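Local coordinates for acetyl-CoA hydrolase/transferase family protein (Porphyromonas gingivalis, PDB 2NVV) that probably hydrolyses acetyl-CoA or transfers its CoA to another carboxylate, as in other acetyl-CoA hydrolase/transferase family members, and binds zinc ions, at residues G143-P146 with T147-L151; T107-Q110 with D111-G115; L177-P180 with A181-E184. One frame throughout, in Å; residues are numbered along the deposited sequence.

Contact 1. Residues G143-P146 with T147-L151; sequences GILP and TICRL
Ile144 and Ile148 meet one turn apart at the start of helix 145-151, a buried contact between the N-cap residue and the first turn. The carbonyl O of Ile144 receives the backbone N of Ile148 at 3.0 Å, and a weaker, bent bond from Thr147 N shares the same oxygen. Leu145 O then takes Cys149 N at 3.0 Å, and Pro146 O takes Arg150 N. Pro146 falls in this first turn, where the N-H that proline lacks would have had no helical acceptor.

The side chains follow the same spacing. CD1 of Ile144 comes against CG2 of Ile148 at 3.4 Å, the two chains crossing at about a right angle. In Ile148 the branch CG1 stands between the backbone N and the carbonyl carbon (chi1 54°), which leaves CG2 beside the backbone N and facing Ile144. One residue on, CD1 of Leu145 packs on SG of Cys149 at 3.9 Å, and both side chains also rest on Ile125 of strand 122-127. Outside the helix, Glu175 takes a hydrogen bond from Thr147 OG1 and a salt bridge from Arg150.

Helix 145-151 lies in the connection between the adjacent parallel strands 122-127 and 154-160, a beta-alpha-beta crossover of the N-terminal domain's parallel sheet.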
loop_
_atom_site.group_PDB
_atom_site.type_symbol
_atom_site.label_atom_id
_atom_site.label_comp_id
_atom_site.label_asym_id
_atom_site.label_seq_id
_atom_site.Cartn_x
_atom_site.Cartn_y
_atom_site.Cartn_z
ATOM N N GLY A 143 7.280 -17.207 10.336
ATOM C CA GLY A 143 6.296 -17.168 9.271
ATOM C C GLY A 143 4.859 -17.075 9.743
ATOM O O GLY A 143 4.477 -16.116 10.417
ATOM N N ILE A 144 4.058 -18.072 9.372
ATOM C CA ILE A 144 2.651 -18.123 9.757
ATOM C C ILE A 144 2.389 -19.296 10.696
ATOM O O ILE A 144 1.277 -19.794 10.777
ATOM C CB ILE A 144 1.731 -18.266 8.517
ATOM C CG1 ILE A 144 1.977 -19.612 7.827
ATOM C CG2 ILE A 144 1.993 -17.123 7.556
ATOM C CD1 ILE A 144 1.139 -19.841 6.588
ATOM N N LEU A 145 3.425 -19.714 11.409
ATOM C CA LEU A 145 3.348 -20.824 12.342
ATOM C C LEU A 145 2.122 -20.850 13.243
ATOM O O LEU A 145 1.317 -21.776 13.172
ATOM C CB LEU A 145 4.604 -20.850 13.217
ATOM C CG LEU A 145 4.637 -21.862 14.373
ATOM C CD1 LEU A 145 4.999 -23.242 13.859
ATOM C CD2 LEU A 145 5.657 -21.425 15.401
ATOM N N PRO A 146 1.960 -19.836 14.112
ATOM C CA PRO A 146 0.788 -19.854 14.992
ATOM C C PRO A 146 -0.563 -20.013 14.308
ATOM O O PRO A 146 -1.464 -20.652 14.850
ATOM C CB PRO A 146 0.917 -18.543 15.777
ATOM C CG PRO A 146 1.761 -17.667 14.899
ATOM C CD PRO A 146 2.770 -18.626 14.340
ATOM N N THR A 147 -0.702 -19.457 13.112
ATOM C CA THR A 147 -1.964 -19.554 12.406
ATOM C C THR A 147 -2.200 -20.941 11.811
ATOM O O THR A 147 -3.311 -21.461 11.902
ATOM C CB THR A 147 -2.055 -18.491 11.301
ATOM O OG1 THR A 147 -1.829 -17.198 11.879
ATOM C CG2 THR A 147 -3.434 -18.518 10.635
ATOM N N ILE A 148 -1.174 -21.545 11.213
ATOM C CA ILE A 148 -1.356 -22.869 10.626
ATOM C C ILE A 148 -1.578 -23.937 11.702
ATOM O O ILE A 148 -2.288 -24.914 11.478
ATOM C CB ILE A 148 -0.153 -23.285 9.700
ATOM C CG1 ILE A 148 1.171 -23.185 10.441
ATOM C CG2 ILE A 148 -0.121 -22.405 8.468
ATOM C CD1 ILE A 148 2.358 -23.563 9.590
ATOM N N CYS A 149 -0.969 -23.745 12.867
ATOM C CA CYS A 149 -1.123 -24.682 13.973
ATOM C C CYS A 149 -2.522 -24.584 14.562
ATOM O O CYS A 149 -3.089 -25.581 15.029
ATOM C CB CYS A 149 -0.101 -24.391 15.065
ATOM S SG CYS A 149 1.579 -24.945 14.700
ATOM N N ARG A 150 -3.077 -23.378 14.534
ATOM C CA ARG A 150 -4.408 -23.140 15.062
ATOM C C ARG A 150 -5.486 -23.681 14.130
ATOM O O ARG A 150 -6.408 -24.374 14.570
ATOM C CB ARG A 150 -4.638 -21.638 15.267
ATOM C CG ARG A 150 -6.049 -21.321 15.698
ATOM C CD ARG A 150 -6.554 -19.999 15.141
ATOM N NE ARG A 150 -6.317 -18.878 16.050
ATOM C CZ ARG A 150 -7.217 -17.932 16.308
ATOM N NH1 ARG A 150 -8.414 -17.980 15.726
ATOM N NH2 ARG A 150 -6.920 -16.932 17.135
ATOM N N LEU A 151 -5.356 -23.368 12.843
ATOM C CA LEU A 151 -6.325 -23.773 11.834
ATOM C C LEU A 151 -6.261 -25.209 11.309
ATOM O O LEU A 151 -7.263 -25.713 10.806
ATOM C CB LEU A 151 -6.229 -22.819 10.645
ATOM C CG LEU A 151 -7.061 -21.535 10.559
ATOM C CD1 LEU A 151 -7.402 -20.996 11.933
ATOM C CD2 LEU A 151 -6.269 -20.520 9.726
#

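Contact 2. Residues T107-Q110 with D111-G115; sequences TLAQ and DLRYG
The ring of Tyr114 carries Gln110 on one face: the carbonyl O of Gln110 lies 3.0 Å above the ring plane, toward its rim, and CB of Gln110 makes a CH-pi contact 4.3 Å from the ring centroid. Tyr387 of the second subunit also stacks on Tyr114, and Phe116 meets it edge-to-face. The guanidinium of Arg113 is turned onto the same glutamine from another direction, with CA of Gln110 3.7 Å above its plane and over its centre.

CG of Gln110 stands between its own backbone N and carbonyl carbon (chi1 59°), and the chain beyond is extended, which carries the amide out alongside Asp111, pointing the same way. There NE2 donates to Asp111 OD1 at 3.2 Å, with the carboxylate oxygen close to the amide plane. The other amide atom, OE1, accepts from Arg182 and, weakly, from Arg343 of the second subunit. On the side turned to helix 145-151, CG of Leu108 packs on CD1 of Leu112 at 3.9 Å.

Backbone bonds run through helix 108-113, Asp111 N to Thr107 O and Tyr114 N to Gln110 O (2.8 Å) among them. Gly115, with positive phi, closes it in a Schellman motif.

Bonds at both ends of the amide fix which way round the Gln110 group lies. Arg113 has acidic partners in Asp178, Glu175 and Glu334, so its positive charge is probably well balanced despite the nearby Arg182.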
loop_
_atom_site.group_PDB
_atom_site.type_symbol
_atom_site.label_atom_id
_atom_site.label_comp_id
_atom_site.label_asym_id
_atom_site.label_seq_id
_atom_site.Cartn_x
_atom_site.Cartn_y
_atom_site.Cartn_z
ATOM N N THR A 107 -0.266 -10.055 5.431
ATOM C CA THR A 107 -1.703 -10.323 5.356
ATOM C C THR A 107 -2.194 -11.762 5.308
ATOM O O THR A 107 -3.375 -11.993 5.554
ATOM C CB THR A 107 -2.331 -9.599 4.152
ATOM O OG1 THR A 107 -1.867 -10.195 2.935
ATOM C CG2 THR A 107 -1.934 -8.139 4.143
ATOM N N LEU A 108 -1.317 -12.720 5.002
ATOM C CA LEU A 108 -1.723 -14.131 4.894
ATOM C C LEU A 108 -2.338 -14.762 6.148
ATOM O O LEU A 108 -3.327 -15.496 6.064
ATOM C CB LEU A 108 -0.545 -14.994 4.426
ATOM C CG LEU A 108 -0.847 -16.488 4.242
ATOM C CD1 LEU A 108 -1.958 -16.682 3.231
ATOM C CD2 LEU A 108 0.397 -17.207 3.782
ATOM N N ALA A 109 -1.743 -14.488 7.303
ATOM C CA ALA A 109 -2.246 -15.036 8.558
ATOM C C ALA A 109 -3.692 -14.651 8.869
ATOM O O ALA A 109 -4.533 -15.522 9.096
ATOM C CB ALA A 109 -1.346 -14.618 9.710
ATOM N N GLN A 110 -3.990 -13.358 8.882
ATOM C CA GLN A 110 -5.344 -12.933 9.191
ATOM C C GLN A 110 -6.345 -13.325 8.123
ATOM O O GLN A 110 -7.486 -13.664 8.434
ATOM C CB GLN A 110 -5.414 -11.420 9.418
ATOM C CG GLN A 110 -4.957 -10.592 8.253
ATOM C CD GLN A 110 -5.431 -9.147 8.336
ATOM O OE1 GLN A 110 -5.351 -8.510 9.385
ATOM N NE2 GLN A 110 -5.913 -8.621 7.220
ATOM N N ASP A 111 -5.928 -13.278 6.865
ATOM C CA ASP A 111 -6.820 -13.625 5.766
ATOM C C ASP A 111 -7.171 -15.099 5.790
ATOM O O ASP A 111 -8.189 -15.515 5.240
ATOM C CB ASP A 111 -6.185 -13.242 4.430
ATOM C CG ASP A 111 -6.257 -11.751 4.163
ATOM O OD1 ASP A 111 -6.573 -10.994 5.103
ATOM O OD2 ASP A 111 -5.996 -11.329 3.016
ATOM N N LEU A 112 -6.307 -15.885 6.421
ATOM C CA LEU A 112 -6.536 -17.314 6.554
ATOM C C LEU A 112 -7.624 -17.457 7.604
ATOM O O LEU A 112 -8.558 -18.229 7.443
ATOM C CB LEU A 112 -5.257 -18.014 7.013
ATOM C CG LEU A 112 -4.372 -18.563 5.889
ATOM C CD1 LEU A 112 -3.000 -18.958 6.433
ATOM C CD2 LEU A 112 -5.078 -19.757 5.246
ATOM N N ARG A 113 -7.493 -16.691 8.684
ATOM C CA ARG A 113 -8.460 -16.715 9.765
ATOM C C ARG A 113 -9.809 -16.195 9.284
ATOM O O ARG A 113 -10.848 -16.684 9.713
ATOM C CB ARG A 113 -7.951 -15.881 10.945
ATOM C CG ARG A 113 -6.642 -16.388 11.540
ATOM C CD ARG A 113 -6.438 -15.862 12.950
ATOM N NE ARG A 113 -6.318 -14.406 12.984
ATOM C CZ ARG A 113 -5.182 -13.733 12.857
ATOM N NH1 ARG A 113 -5.201 -12.407 12.900
ATOM N NH2 ARG A 113 -4.031 -14.380 12.701
ATOM N N TYR A 114 -9.788 -15.210 8.390
ATOM C CA TYR A 114 -11.013 -14.631 7.832
ATOM C C TYR A 114 -11.734 -15.642 6.935
ATOM O O TYR A 114 -12.900 -15.464 6.598
ATOM C CB TYR A 114 -10.694 -13.371 7.008
ATOM C CG TYR A 114 -10.106 -12.233 7.810
ATOM C CD1 TYR A 114 -10.111 -12.262 9.205
ATOM C CD2 TYR A 114 -9.562 -11.110 7.177
ATOM C CE1 TYR A 114 -9.586 -11.200 9.955
ATOM C CE2 TYR A 114 -9.040 -10.046 7.918
ATOM C CZ TYR A 114 -9.056 -10.101 9.305
ATOM O OH TYR A 114 -8.545 -9.068 10.049
ATOM N N GLY A 115 -11.018 -16.692 6.543
ATOM C CA GLY A 115 -11.586 -17.724 5.702
ATOM C C GLY A 115 -11.437 -17.443 4.219
ATOM O O GLY A 115 -12.054 -18.133 3.395
#

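Contact 3. Residues L177-P180 with A181-E184; sequences LDPP and ARRE
Arg182 lays the flat end of its side chain alongside Pro179, whose CD lies 3.6 Å above the guanidinium plane and toward its rim. Two acceptors meet the edge of the same group. NE donates to the backbone O of Leu177 at 2.7 Å in a nearly straight bond (169°), the carbonyl oxygen lying in the guanidinium plane and the donor in the carbonyl plane. NH1 forms a salt bridge with OD2 of Asp178, also at 2.7 Å and likewise in the guanidinium plane. The carboxylate is approached on the anti side of OD2, and its plane stands 66° from that of the guanidinium, so the pair is joined through a single oxygen rather than by a flat two-pronged pairing.

The long reach of Arg182 makes this possible. Its CG is anti to the backbone N (chi1 -171°), the next torsion is extended, and a bend at chi3 turns the guanidinium toward Leu177 O and the Asp178 carboxylate. CB, CG and CD pass close to the carbonyl O of Leu177 on the way, and two bonds hold the group against rotation. On the more exposed side, CB of Leu177 lies 4.3 Å from CB of Ala181.

OD2 of Asp178 has a second cationic partner in Arg113. The second subunit packs beside this loop, with Leu345 of that chain on Pro179 and Arg344 of that chain on Arg182.

The backbone closes through Ala181 N to Asp178 O, at 2.9 Å. With the cis peptide before Pro180 and the backbone angles of Pro179 and Pro180, residues 178-181 form a type VIa beta turn, here built into the long loop between strands 154-160 and 199-200.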
loop_
_atom_site.group_PDB
_atom_site.type_symbol
_atom_site.label_atom_id
_atom_site.label_comp_id
_atom_site.label_asym_id
_atom_site.label_seq_id
_atom_site.Cartn_x
_atom_site.Cartn_y
_atom_site.Cartn_z
ATOM N N LEU A 177 -6.867 -10.565 18.146
ATOM C CA LEU A 177 -8.272 -10.883 17.972
ATOM C C LEU A 177 -8.584 -10.344 16.576
ATOM O O LEU A 177 -7.824 -9.547 16.031
ATOM C CB LEU A 177 -9.114 -10.164 19.032
ATOM C CG LEU A 177 -9.468 -10.882 20.340
ATOM C CD1 LEU A 177 -8.533 -12.039 20.600
ATOM C CD2 LEU A 177 -9.425 -9.869 21.496
ATOM N N ASP A 178 -9.685 -10.780 15.985
ATOM C CA ASP A 178 -10.038 -10.309 14.660
ATOM C C ASP A 178 -11.221 -9.354 14.735
ATOM O O ASP A 178 -11.995 -9.369 15.693
ATOM C CB ASP A 178 -10.349 -11.502 13.757
ATOM C CG ASP A 178 -9.116 -12.342 13.459
ATOM O OD1 ASP A 178 -9.234 -13.583 13.360
ATOM O OD2 ASP A 178 -8.023 -11.752 13.318
ATOM N N PRO A 179 -11.370 -8.484 13.729
ATOM C CA PRO A 179 -12.504 -7.556 13.784
ATOM C C PRO A 179 -13.840 -8.258 13.977
ATOM O O PRO A 179 -14.038 -9.382 13.525
ATOM C CB PRO A 179 -12.404 -6.787 12.456
ATOM C CG PRO A 179 -11.544 -7.651 11.580
ATOM C CD PRO A 179 -10.547 -8.255 12.527
ATOM N N PRO A 180 -14.790 -7.588 14.636
ATOM C CA PRO A 180 -14.652 -6.235 15.182
ATOM C C PRO A 180 -14.047 -6.167 16.585
ATOM O O PRO A 180 -14.225 -5.169 17.275
ATOM C CB PRO A 180 -16.087 -5.744 15.174
ATOM C CG PRO A 180 -16.823 -6.984 15.627
ATOM C CD PRO A 180 -16.165 -8.091 14.824
ATOM N N ALA A 181 -13.325 -7.204 16.998
ATOM C CA ALA A 181 -12.751 -7.246 18.341
ATOM C C ALA A 181 -11.250 -6.975 18.468
ATOM O O ALA A 181 -10.697 -7.055 19.553
ATOM C CB ALA A 181 -13.069 -8.588 18.973
ATOM N N ARG A 182 -10.593 -6.639 17.371
ATOM C CA ARG A 182 -9.162 -6.422 17.434
ATOM C C ARG A 182 -8.729 -5.205 18.229
ATOM O O ARG A 182 -9.330 -4.140 18.135
ATOM C CB ARG A 182 -8.571 -6.355 16.026
ATOM C CG ARG A 182 -7.054 -6.356 16.021
ATOM C CD ARG A 182 -6.521 -6.562 14.624
ATOM N NE ARG A 182 -6.850 -7.876 14.082
ATOM C CZ ARG A 182 -6.668 -8.223 12.808
ATOM N NH1 ARG A 182 -6.995 -9.446 12.401
ATOM N NH2 ARG A 182 -6.170 -7.350 11.934
ATOM N N ARG A 183 -7.682 -5.389 19.029
ATOM C CA ARG A 183 -7.099 -4.327 19.837
ATOM C C ARG A 183 -5.800 -3.910 19.138
ATOM O O ARG A 183 -5.467 -4.429 18.073
ATOM C CB ARG A 183 -6.786 -4.839 21.241
ATOM C CG ARG A 183 -7.977 -5.414 21.975
ATOM C CD ARG A 183 -9.054 -4.382 22.186
ATOM N NE ARG A 183 -8.621 -3.302 23.066
ATOM C CZ ARG A 183 -9.365 -2.232 23.348
ATOM N NH1 ARG A 183 -10.573 -2.104 22.810
ATOM N NH2 ARG A 183 -8.909 -1.300 24.177
ATOM N N GLU A 184 -5.056 -2.985 19.726
ATOM C CA GLU A 184 -3.813 -2.557 19.104
ATOM C C GLU A 184 -2.727 -3.609 19.313
ATOM O O GLU A 184 -2.831 -4.454 20.199
ATOM C CB GLU A 184 -3.368 -1.202 19.678
ATOM C CG GLU A 184 -2.616 -1.243 21.010
ATOM C CD GLU A 184 -3.470 -1.661 22.194
ATOM O OE1 GLU A 184 -4.718 -1.590 22.104
ATOM O OE2 GLU A 184 -2.880 -2.044 23.229
#

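In the fold
Contact 2 lies between the other two in space, its centre 10 Å from that of contact 1 and 13 Å from that of contact 3. Toward contact 1 the meeting is one of packing, Ala109 CB against Thr147 OG1 at 3.4 Å and Leu112 on Leu151. Toward contact 3 it is largely polar: Asp178 OD2 lies 2.9 Å from Arg113 NH1. Contacts 1 and 3 do not touch, their nearest atoms about 5 Å apart. Glu175 joins contacts 1 and 2 by binding Thr147, Arg150 and Arg113. Contacts 2 and 3 also border the second subunit. The predicted thioester-forming Glu284 is about 11 Å, side chain to side chain, from both Ile144 and Leu108, so both helices neighbour the probable active site.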